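Local atomic coordinates of mevalonate diphosphate decarboxylase (Legionella pneumophila, PDB entry 3LTO), a protein that probably catalyses the ATP-dependent decarboxylation of mevalonate diphosphate to isopentenyl diphosphate, a step of isoprenoid biosynthesis. Residues D78-L83 / F93-S98; K84-Y89 / P132-D137; A116-A121 / R152-P157. All coordinates share one frame; numbering follows the deposited sequence.

Contact 1 of 3, residues D78-L83 / F93-S98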
loop_
_atom_site.group_PDB
_atom_site.type_symbol
_atom_site.label_atom_id
_atom_site.label_comp_id
_atom_site.label_asym_id
_atom_site.label_seq_id
_atom_site.Cartn_x
_atom_site.Cartn_y
_atom_site.Cartn_z
ATOM N N ASP A 78 24.597 -1.291 0.620
ATOM C CA ASP A 78 23.617 -1.194 1.702
ATOM C C ASP A 78 22.382 -2.044 1.381
ATOM O O ASP A 78 21.778 -2.636 2.276
ATOM C CB ASP A 78 23.165 0.255 1.922
ATOM C CG ASP A 78 24.164 1.066 2.710
ATOM O OD1 ASP A 78 25.079 0.464 3.315
ATOM O OD2 ASP A 78 24.020 2.308 2.738
ATOM N N HIS A 79 21.999 -2.101 0.107
ATOM C CA HIS A 79 20.828 -2.883 -0.261
ATOM C C HIS A 79 21.089 -4.366 -0.047
ATOM O O HIS A 79 20.185 -5.106 0.337
ATOM C CB HIS A 79 20.421 -2.628 -1.716
ATOM C CG HIS A 79 19.127 -3.278 -2.095
ATOM N ND1 HIS A 79 17.935 -2.972 -1.477
ATOM C CD2 HIS A 79 18.843 -4.240 -3.003
ATOM C CE1 HIS A 79 16.971 -3.718 -1.985
ATOM N NE2 HIS A 79 17.495 -4.498 -2.914
ATOM N N LEU A 80 22.320 -4.808 -0.291
ATOM C CA LEU A 80 22.632 -6.213 -0.080
ATOM C C LEU A 80 22.573 -6.482 1.419
ATOM O O LEU A 80 21.984 -7.470 1.850
ATOM C CB LEU A 80 24.022 -6.578 -0.619
ATOM C CG LEU A 80 24.427 -8.041 -0.360
ATOM C CD1 LEU A 80 23.323 -8.953 -0.897
ATOM C CD2 LEU A 80 25.777 -8.383 -1.020
ATOM N N VAL A 81 23.173 -5.594 2.208
ATOM C CA VAL A 81 23.177 -5.737 3.665
ATOM C C VAL A 81 21.735 -5.849 4.137
ATOM O O VAL A 81 21.381 -6.722 4.933
ATOM C CB VAL A 81 23.839 -4.511 4.346
ATOM C CG1 VAL A 81 23.618 -4.551 5.855
ATOM C CG2 VAL A 81 25.338 -4.487 4.029
ATOM N N ARG A 82 20.906 -4.954 3.615
ATOM C CA ARG A 82 19.491 -4.918 3.945
ATOM C C ARG A 82 18.872 -6.279 3.651
ATOM O O ARG A 82 18.117 -6.817 4.462
ATOM C CB ARG A 82 18.795 -3.823 3.115
ATOM C CG ARG A 82 17.269 -3.839 3.159
ATOM C CD ARG A 82 16.666 -2.685 2.340
ATOM N NE ARG A 82 17.193 -1.400 2.787
ATOM C CZ ARG A 82 17.927 -0.579 2.041
ATOM N NH1 ARG A 82 18.225 -0.891 0.784
ATOM N NH2 ARG A 82 18.403 0.541 2.572
ATOM N N LEU A 83 19.201 -6.837 2.493
ATOM C CA LEU A 83 18.650 -8.132 2.109
ATOM C C LEU A 83 19.174 -9.253 2.999
ATOM O O LEU A 83 18.425 -10.149 3.379
ATOM C CB LEU A 83 18.949 -8.420 0.628
ATOM C CG LEU A 83 18.302 -7.412 -0.332
ATOM C CD1 LEU A 83 18.694 -7.722 -1.768
ATOM C CD2 LEU A 83 16.789 -7.453 -0.177
ATOM N N PHE A 93 29.727 -10.867 0.345
ATOM C CA PHE A 93 29.595 -11.342 -1.026
ATOM C C PHE A 93 30.366 -10.438 -1.977
ATOM O O PHE A 93 30.501 -9.234 -1.727
ATOM C CB PHE A 93 28.126 -11.319 -1.464
ATOM C CG PHE A 93 27.284 -12.406 -0.865
ATOM C CD1 PHE A 93 27.232 -13.668 -1.455
ATOM C CD2 PHE A 93 26.540 -12.170 0.290
ATOM C CE1 PHE A 93 26.446 -14.687 -0.902
ATOM C CE2 PHE A 93 25.753 -13.179 0.853
ATOM C CZ PHE A 93 25.706 -14.443 0.254
ATOM N N LEU A 94 30.883 -11.024 -3.050
ATOM C CA LEU A 94 31.554 -10.259 -4.081
ATOM C C LEU A 94 30.387 -9.990 -5.023
ATOM O O LEU A 94 29.714 -10.919 -5.456
ATOM C CB LEU A 94 32.622 -11.093 -4.796
ATOM C CG LEU A 94 33.212 -10.480 -6.077
ATOM C CD1 LEU A 94 33.860 -9.147 -5.772
ATOM C CD2 LEU A 94 34.238 -11.431 -6.687
ATOM N N ILE A 95 30.114 -8.722 -5.302
ATOM C CA ILE A 95 29.004 -8.360 -6.177
ATOM C C ILE A 95 29.521 -7.923 -7.538
ATOM O O ILE A 95 30.290 -6.976 -7.641
ATOM C CB ILE A 95 28.189 -7.187 -5.586
ATOM C CG1 ILE A 95 27.859 -7.477 -4.123
ATOM C CG2 ILE A 95 26.906 -6.977 -6.396
ATOM C CD1 ILE A 95 27.254 -6.307 -3.389
ATOM N N GLN A 96 29.103 -8.627 -8.581
ATOM C CA GLN A 96 29.509 -8.276 -9.931
ATOM C C GLN A 96 28.256 -7.968 -10.746
ATOM O O GLN A 96 27.491 -8.861 -11.112
ATOM C CB GLN A 96 30.321 -9.416 -10.555
ATOM C CG GLN A 96 31.731 -9.528 -9.968
ATOM C CD GLN A 96 32.513 -10.695 -10.532
ATOM O OE1 GLN A 96 33.747 -10.678 -10.549
ATOM N NE2 GLN A 96 31.801 -11.726 -10.980
ATOM N N SER A 97 28.047 -6.681 -11.001
ATOM C CA SER A 97 26.892 -6.210 -11.752
ATOM C C SER A 97 27.289 -5.838 -13.177
ATOM O O SER A 97 28.445 -5.491 -13.444
ATOM C CB SER A 97 26.282 -4.993 -11.056
ATOM O OG SER A 97 27.248 -3.962 -10.921
ATOM N N SER A 98 26.320 -5.902 -14.083
ATOM C CA SER A 98 26.566 -5.595 -15.481
ATOM C C SER A 98 25.260 -5.250 -16.193
ATOM O O SER A 98 24.175 -5.536 -15.681
ATOM C CB SER A 98 27.216 -6.803 -16.151
ATOM O OG SER A 98 27.470 -6.542 -17.512
#
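Leu80 CD2 does all the touching from the helix side of this contact. It meets Ile95 CD1 at 3.5 Å, tighter than usual for two methyl carbons. The two side chains reach toward each other tip to tip. The same methyl lies 3.8 Å from Ile95 CG1 and 3.8 Å from Phe93 CB. Leu80 and Phe93 cross at about a right angle. The methyl comes to the Phe93 ring obliquely, with CD2 of Leu80 4.1 Å from CD2 of Phe93. No hydrogen bond links the two segments, and the contact is purely apolar and buried.

In Leu80, CG is anti to the backbone N (chi1 177°), and this directs the branch off the helix to the strand. CD2 continues the extended chain, anti to CA. Phe93 and Ile95 are alternate residues of the strand, so both side chains leave it on the face turned to the helix. Leu94 between them points away.

Helix 71-87 and strand 93-99 are the last two elements of a beta-alpha-beta unit that starts with strand 54-55. The two strands pair in parallel, and the helix packs on their sheet. The unit belongs to the S5-like N-terminal domain known from the GHMP kinase superfamily.

The second shell holds both segments in place. Asp53 OD1 accepts a hydrogen bond from Phe93 N, and the side chains of Leu80 and Val81 rest on Asp53. Backbone bonds tie Phe93 and Ile95 to Ile54. Leu80 also packs on Ala121 of helix 110-129.

Separately, two helix residues that do not touch the strand segment bond each other, Arg82 NH1 to His79 ND1 at 3.1 Å. This bond is bent, at 142°, but lies in the plane of both the imidazole and the guanidinium.

Contact 2 of 3, residues K84-Y89 / P132-D137; sequences KEYFGY and PLPSID
In Phe87, CG stands anti to the carbonyl carbon (chi1 -79°), and the far end of the ring swings over to Pro134. Tyr86 has CG anti to the backbone N instead (chi1 174°), which brings the edge of its ring over one face of Phe87. Pro134 meets both. Its CG is 3.6 Å from Phe87 CZ, and its CD is 3.7 Å from the same CZ. The proline approaches the Phe87 ring obliquely. Against Tyr86 it sits at the ring edge, with CG 4.2 Å from CE2. Pro132 adds a light touch through its carbonyl, with O 4.2 Å from Phe87 CE1.

Between the two aromatic rings, Tyr86 CE2 lies 4.1 Å above the plane of Phe87, toward its rim. Phe87 CE2 in turn lies in the plane of Tyr86, at its edge. Phe87 and Pro134 are buried, while Tyr86 and Pro132 are exposed.

Helix 71-87 ends here in a Schellman motif. Gly88 has positive phi, Tyr89 N bonds back to Lys84 O at 2.8 Å, and Gly88 N bonds weakly to Glu85 O. In the other segment Ser135 is the N-cap of helix 136-144. The contact therefore brings the C-terminal end of one helix to the residues leading into another. Helix 110-129 packs on Phe87 through Leu125 and Thr129, and Leu142 of helix 136-144 touches Tyr86.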
loop_
_atom_site.group_PDB
_atom_site.type_symbol
_atom_site.label_atom_id
_atom_site.label_comp_id
_atom_site.label_asym_id
_atom_site.label_seq_id
_atom_site.Cartn_x
_atom_site.Cartn_y
_atom_site.Cartn_z
ATOM N N LYS A 84 20.452 -9.193 3.352
ATOM C CA LYS A 84 21.036 -10.219 4.202
ATOM C C LYS A 84 20.402 -10.203 5.586
ATOM O O LYS A 84 20.161 -11.253 6.187
ATOM C CB LYS A 84 22.548 -10.020 4.320
ATOM C CG LYS A 84 23.296 -10.255 3.027
ATOM C CD LYS A 84 24.800 -10.231 3.246
ATOM C CE LYS A 84 25.281 -8.878 3.757
ATOM N NZ LYS A 84 26.766 -8.856 3.841
ATOM N N GLU A 85 20.126 -9.008 6.092
ATOM C CA GLU A 85 19.508 -8.886 7.404
ATOM C C GLU A 85 18.076 -9.414 7.354
ATOM O O GLU A 85 17.599 -10.016 8.311
ATOM C CB GLU A 85 19.535 -7.425 7.865
ATOM C CG GLU A 85 20.941 -6.849 7.858
ATOM C CD GLU A 85 21.000 -5.396 8.269
ATOM O OE1 GLU A 85 20.092 -4.620 7.890
ATOM O OE2 GLU A 85 21.970 -5.032 8.961
ATOM N N TYR A 86 17.397 -9.200 6.231
ATOM C CA TYR A 86 16.026 -9.681 6.087
ATOM C C TYR A 86 16.005 -11.208 6.239
ATOM O O TYR A 86 15.082 -11.768 6.825
ATOM C CB TYR A 86 15.465 -9.283 4.717
ATOM C CG TYR A 86 14.099 -9.862 4.402
ATOM C CD1 TYR A 86 12.947 -9.368 5.011
ATOM C CD2 TYR A 86 13.963 -10.908 3.488
ATOM C CE1 TYR A 86 11.684 -9.901 4.714
ATOM C CE2 TYR A 86 12.712 -11.450 3.183
ATOM C CZ TYR A 86 11.576 -10.942 3.798
ATOM O OH TYR A 86 10.341 -11.471 3.490
ATOM N N PHE A 87 17.027 -11.870 5.702
ATOM C CA PHE A 87 17.135 -13.327 5.783
ATOM C C PHE A 87 17.897 -13.775 7.028
ATOM O O PHE A 87 18.003 -14.969 7.293
ATOM C CB PHE A 87 17.845 -13.877 4.541
ATOM C CG PHE A 87 16.967 -13.974 3.323
ATOM C CD1 PHE A 87 16.290 -15.156 3.033
ATOM C CD2 PHE A 87 16.828 -12.889 2.461
ATOM C CE1 PHE A 87 15.487 -15.260 1.898
ATOM C CE2 PHE A 87 16.032 -12.980 1.327
ATOM C CZ PHE A 87 15.359 -14.168 1.043
ATOM N N GLY A 88 18.430 -12.818 7.785
ATOM C CA GLY A 88 19.185 -13.153 8.984
ATOM C C GLY A 88 20.501 -13.846 8.673
ATOM O O GLY A 88 20.962 -14.700 9.427
ATOM N N TYR A 89 21.116 -13.470 7.555
ATOM C CA TYR A 89 22.378 -14.060 7.138
ATOM C C TYR A 89 23.561 -13.182 7.512
ATOM O O TYR A 89 23.463 -11.956 7.509
ATOM C CB TYR A 89 22.384 -14.260 5.625
ATOM C CG TYR A 89 23.649 -14.881 5.083
ATOM C CD1 TYR A 89 23.830 -16.263 5.101
ATOM C CD2 TYR A 89 24.649 -14.094 4.512
ATOM C CE1 TYR A 89 24.960 -16.851 4.559
ATOM C CE2 TYR A 89 25.805 -14.679 3.959
ATOM C CZ TYR A 89 25.945 -16.059 3.987
ATOM O OH TYR A 89 27.052 -16.660 3.428
ATOM N N PRO A 132 12.269 -19.991 2.661
ATOM C CA PRO A 132 11.553 -20.014 1.384
ATOM C C PRO A 132 11.895 -18.764 0.586
ATOM O O PRO A 132 12.210 -17.721 1.163
ATOM C CB PRO A 132 10.092 -20.036 1.816
ATOM C CG PRO A 132 10.115 -19.179 3.049
ATOM C CD PRO A 132 11.353 -19.686 3.774
ATOM N N LEU A 133 11.846 -18.869 -0.736
ATOM C CA LEU A 133 12.133 -17.728 -1.592
ATOM C C LEU A 133 10.943 -16.769 -1.507
ATOM O O LEU A 133 9.792 -17.193 -1.556
ATOM C CB LEU A 133 12.315 -18.185 -3.030
ATOM C CG LEU A 133 12.565 -17.068 -4.037
ATOM C CD1 LEU A 133 13.989 -16.557 -3.884
ATOM C CD2 LEU A 133 12.342 -17.603 -5.441
ATOM N N PRO A 134 11.207 -15.460 -1.368
ATOM C CA PRO A 134 10.108 -14.492 -1.279
ATOM C C PRO A 134 9.333 -14.385 -2.594
ATOM O O PRO A 134 9.899 -14.539 -3.682
ATOM C CB PRO A 134 10.820 -13.179 -0.932
ATOM C CG PRO A 134 12.134 -13.618 -0.344
ATOM C CD PRO A 134 12.510 -14.794 -1.193
ATOM N N SER A 135 8.038 -14.119 -2.487
ATOM C CA SER A 135 7.191 -13.971 -3.664
ATOM C C SER A 135 7.671 -12.774 -4.475
ATOM O O SER A 135 8.516 -12.001 -4.024
ATOM C CB SER A 135 5.750 -13.723 -3.242
ATOM O OG SER A 135 5.659 -12.480 -2.566
ATOM N N ILE A 136 7.113 -12.617 -5.669
ATOM C CA ILE A 136 7.475 -11.504 -6.528
ATOM C C ILE A 136 7.152 -10.191 -5.819
ATOM O O ILE A 136 7.973 -9.277 -5.786
ATOM C CB ILE A 136 6.691 -11.542 -7.852
ATOM C CG1 ILE A 136 6.962 -12.855 -8.584
ATOM C CG2 ILE A 136 7.073 -10.340 -8.723
ATOM C CD1 ILE A 136 8.405 -13.063 -8.964
ATOM N N ASP A 137 5.954 -10.105 -5.248
ATOM C CA ASP A 137 5.524 -8.895 -4.560
ATOM C C ASP A 137 6.408 -8.548 -3.376
ATOM O O ASP A 137 6.682 -7.378 -3.119
ATOM C CB ASP A 137 4.067 -9.031 -4.096
ATOM C CG ASP A 137 3.092 -9.171 -5.258
ATOM O OD1 ASP A 137 3.511 -9.001 -6.425
ATOM O OD2 ASP A 137 1.900 -9.449 -5.004
#

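Contact 3 of 3, residues A116-A121 / R152-P157. With SO4 (sulfate ion), chain C.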
loop_
_atom_site.group_PDB
_atom_site.type_symbol
_atom_site.label_atom_id
_atom_site.label_comp_id
_atom_site.label_asym_id
_atom_site.label_seq_id
_atom_site.Cartn_x
_atom_site.Cartn_y
_atom_site.Cartn_z
ATOM N N ALA A 116 17.749 -6.640 -10.097
ATOM C CA ALA A 116 18.613 -7.810 -10.313
ATOM C C ALA A 116 19.282 -8.226 -9.000
ATOM O O ALA A 116 19.318 -9.402 -8.661
ATOM C CB ALA A 116 19.687 -7.497 -11.358
ATOM N N LEU A 117 19.821 -7.256 -8.270
ATOM C CA LEU A 117 20.460 -7.551 -6.997
ATOM C C LEU A 117 19.446 -8.188 -6.046
ATOM O O LEU A 117 19.751 -9.161 -5.358
ATOM C CB LEU A 117 21.019 -6.272 -6.356
ATOM C CG LEU A 117 21.608 -6.451 -4.947
ATOM C CD1 LEU A 117 22.635 -7.576 -4.944
ATOM C CD2 LEU A 117 22.255 -5.148 -4.494
ATOM N N THR A 118 18.238 -7.635 -6.004
ATOM C CA THR A 118 17.214 -8.174 -5.125
ATOM C C THR A 118 16.919 -9.633 -5.464
ATOM O O THR A 118 16.874 -10.487 -4.583
ATOM C CB THR A 118 15.901 -7.376 -5.224
ATOM O OG1 THR A 118 16.130 -6.017 -4.834
ATOM C CG2 THR A 118 14.848 -7.995 -4.312
ATOM N N LYS A 119 16.717 -9.903 -6.748
ATOM C CA LYS A 119 16.422 -11.251 -7.222
ATOM C C LYS A 119 17.561 -12.225 -6.948
ATOM O O LYS A 119 17.334 -13.332 -6.451
ATOM C CB LYS A 119 16.098 -11.214 -8.724
ATOM C CG LYS A 119 14.873 -10.368 -9.021
ATOM C CD LYS A 119 14.693 -10.064 -10.503
ATOM C CE LYS A 119 14.187 -11.259 -11.290
ATOM N NZ LYS A 119 13.774 -10.852 -12.667
ATOM N N CYS A 120 18.788 -11.818 -7.257
ATOM C CA CYS A 120 19.930 -12.695 -7.025
ATOM C C CYS A 120 20.155 -12.961 -5.528
ATOM O O CYS A 120 20.387 -14.101 -5.127
ATOM C CB CYS A 120 21.190 -12.088 -7.635
ATOM S SG CYS A 120 22.591 -13.221 -7.703
ATOM N N ALA A 121 20.083 -11.916 -4.707
ATOM C CA ALA A 121 20.292 -12.078 -3.270
ATOM C C ALA A 121 19.187 -12.941 -2.675
ATOM O O ALA A 121 19.430 -13.752 -1.774
ATOM C CB ALA A 121 20.337 -10.704 -2.572
ATOM N N ARG A 152 9.049 -1.423 -9.977
ATOM C CA ARG A 152 8.247 -1.528 -11.192
ATOM C C ARG A 152 8.824 -2.508 -12.204
ATOM O O ARG A 152 8.135 -2.909 -13.150
ATOM C CB ARG A 152 8.114 -0.169 -11.864
ATOM C CG ARG A 152 7.115 0.748 -11.223
ATOM C CD ARG A 152 6.840 1.914 -12.139
ATOM N NE ARG A 152 7.363 3.157 -11.606
ATOM C CZ ARG A 152 8.491 3.736 -11.993
ATOM N NH1 ARG A 152 9.239 3.188 -12.933
ATOM N NH2 ARG A 152 8.859 4.875 -11.431
ATOM N N SER A 153 10.083 -2.895 -12.017
ATOM C CA SER A 153 10.711 -3.825 -12.952
ATOM C C SER A 153 10.329 -5.289 -12.733
ATOM O O SER A 153 10.688 -6.146 -13.534
ATOM C CB SER A 153 12.233 -3.673 -12.908
ATOM O OG SER A 153 12.623 -2.457 -13.523
ATOM N N PHE A 154 9.595 -5.558 -11.655
ATOM C CA PHE A 154 9.151 -6.908 -11.314
ATOM C C PHE A 154 7.848 -7.295 -12.017
ATOM O O PHE A 154 7.310 -8.385 -11.795
ATOM C CB PHE A 154 8.962 -7.019 -9.795
ATOM C CG PHE A 154 10.252 -7.050 -9.031
ATOM C CD1 PHE A 154 10.860 -8.263 -8.724
ATOM C CD2 PHE A 154 10.906 -5.869 -8.693
ATOM C CE1 PHE A 154 12.105 -8.301 -8.098
ATOM C CE2 PHE A 154 12.158 -5.896 -8.065
ATOM C CZ PHE A 154 12.755 -7.113 -7.769
ATOM N N TYR A 155 7.338 -6.401 -12.858
ATOM C CA TYR A 155 6.090 -6.655 -13.570
ATOM C C TYR A 155 6.243 -6.238 -15.022
ATOM O O TYR A 155 7.076 -5.398 -15.341
ATOM C CB TYR A 155 4.953 -5.868 -12.910
ATOM C CG TYR A 155 4.872 -6.113 -11.418
ATOM C CD1 TYR A 155 4.157 -7.194 -10.904
ATOM C CD2 TYR A 155 5.571 -5.300 -10.522
ATOM C CE1 TYR A 155 4.142 -7.467 -9.540
ATOM C CE2 TYR A 155 5.565 -5.565 -9.151
ATOM C CZ TYR A 155 4.850 -6.653 -8.670
ATOM O OH TYR A 155 4.867 -6.946 -7.325
ATOM N N ALA A 156 5.432 -6.835 -15.891
ATOM C CA ALA A 156 5.453 -6.553 -17.321
ATOM C C ALA A 156 4.129 -7.002 -17.942
ATOM O O ALA A 156 3.451 -7.876 -17.397
ATOM C CB ALA A 156 6.613 -7.291 -17.972
ATOM N N PRO A 157 3.742 -6.408 -19.088
ATOM C CA PRO A 157 4.486 -5.362 -19.794
ATOM C C PRO A 157 4.299 -3.952 -19.224
ATOM O O PRO A 157 5.054 -3.043 -19.557
ATOM C CB PRO A 157 3.976 -5.493 -21.228
ATOM C CG PRO A 157 2.544 -5.857 -21.015
ATOM C CD PRO A 157 2.644 -6.915 -19.931
HETATM S S SO4 C . 10.510 7.540 -12.298
HETATM O O1 SO4 C . 9.045 7.396 -12.316
HETATM O O2 SO4 C . 11.098 6.218 -12.061
HETATM O O3 SO4 C . 10.950 8.069 -13.597
HETATM O O4 SO4 C . 10.948 8.454 -11.236
#
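Phe154 reaches Lys119 and Thr118 with the outer end of its ring. In this S5-like N-terminal domain, that brings the loop before strand 158-162 against helix 110-129. The buried side is at Thr118. Its CB lies 4.1 Å from Phe154 CZ, at the ring edge and near its plane. Its OG1 is hydrogen-bonded to His79 NE2 and to Phe114 O. Ala140 and Ser143 of helix 136-144 also pack on the Phe154 ring.

The partly exposed side runs along the Lys119 chain. The closest approach is here, with Lys119 CG 3.6 Å from Phe154 CE1. The methylenes run past the ring in the opposite direction, with CD 3.9 Å from CE1, and CG comes to it obliquely. A bend at chi3 (75°) turns the amine end to Gln6 O, its hydrogen-bond partner.

Arg152 points elsewhere, to a sulfate probably taken from the crystallisation liquor. Ser31 OG accepts a bond from its NE. Tyr16 N, Met17 N and Ser149 OG also bond the sulfate, consistent with an anion-binding pocket. Sulfate O1 is 2.7 Å from Arg152 NH2 but oblique to the guanidinium. Arg152 NH2 donates its hydrogen bond to sulfate O2, also at 2.7 Å, nearly straight at 173°, with O2 in the guanidinium plane.

The three contacts lie in the N-terminal domain, with each pair of centres about 14 Å apart. Contacts 1 and 2 share helix 71-87, and their segments alternate along the chain. Contact 3 opens after contact 1 has closed, but its segments alternate with those of contact 2. Helix 110-129, which follows strand 93-99, lies beside helix 71-87. Packing of Leu83 CD1 on Ala121 CB, at 3.5 Å, joins contacts 1 and 3. Contacts 2 and 3 meet through Asp137 OD1 and Tyr155 OH, 2.6 Å apart. Together they pack helix 71-87 on the sheet and on the lead-in of helix 136-144, and helix 110-129 on the loop that carries Arg152.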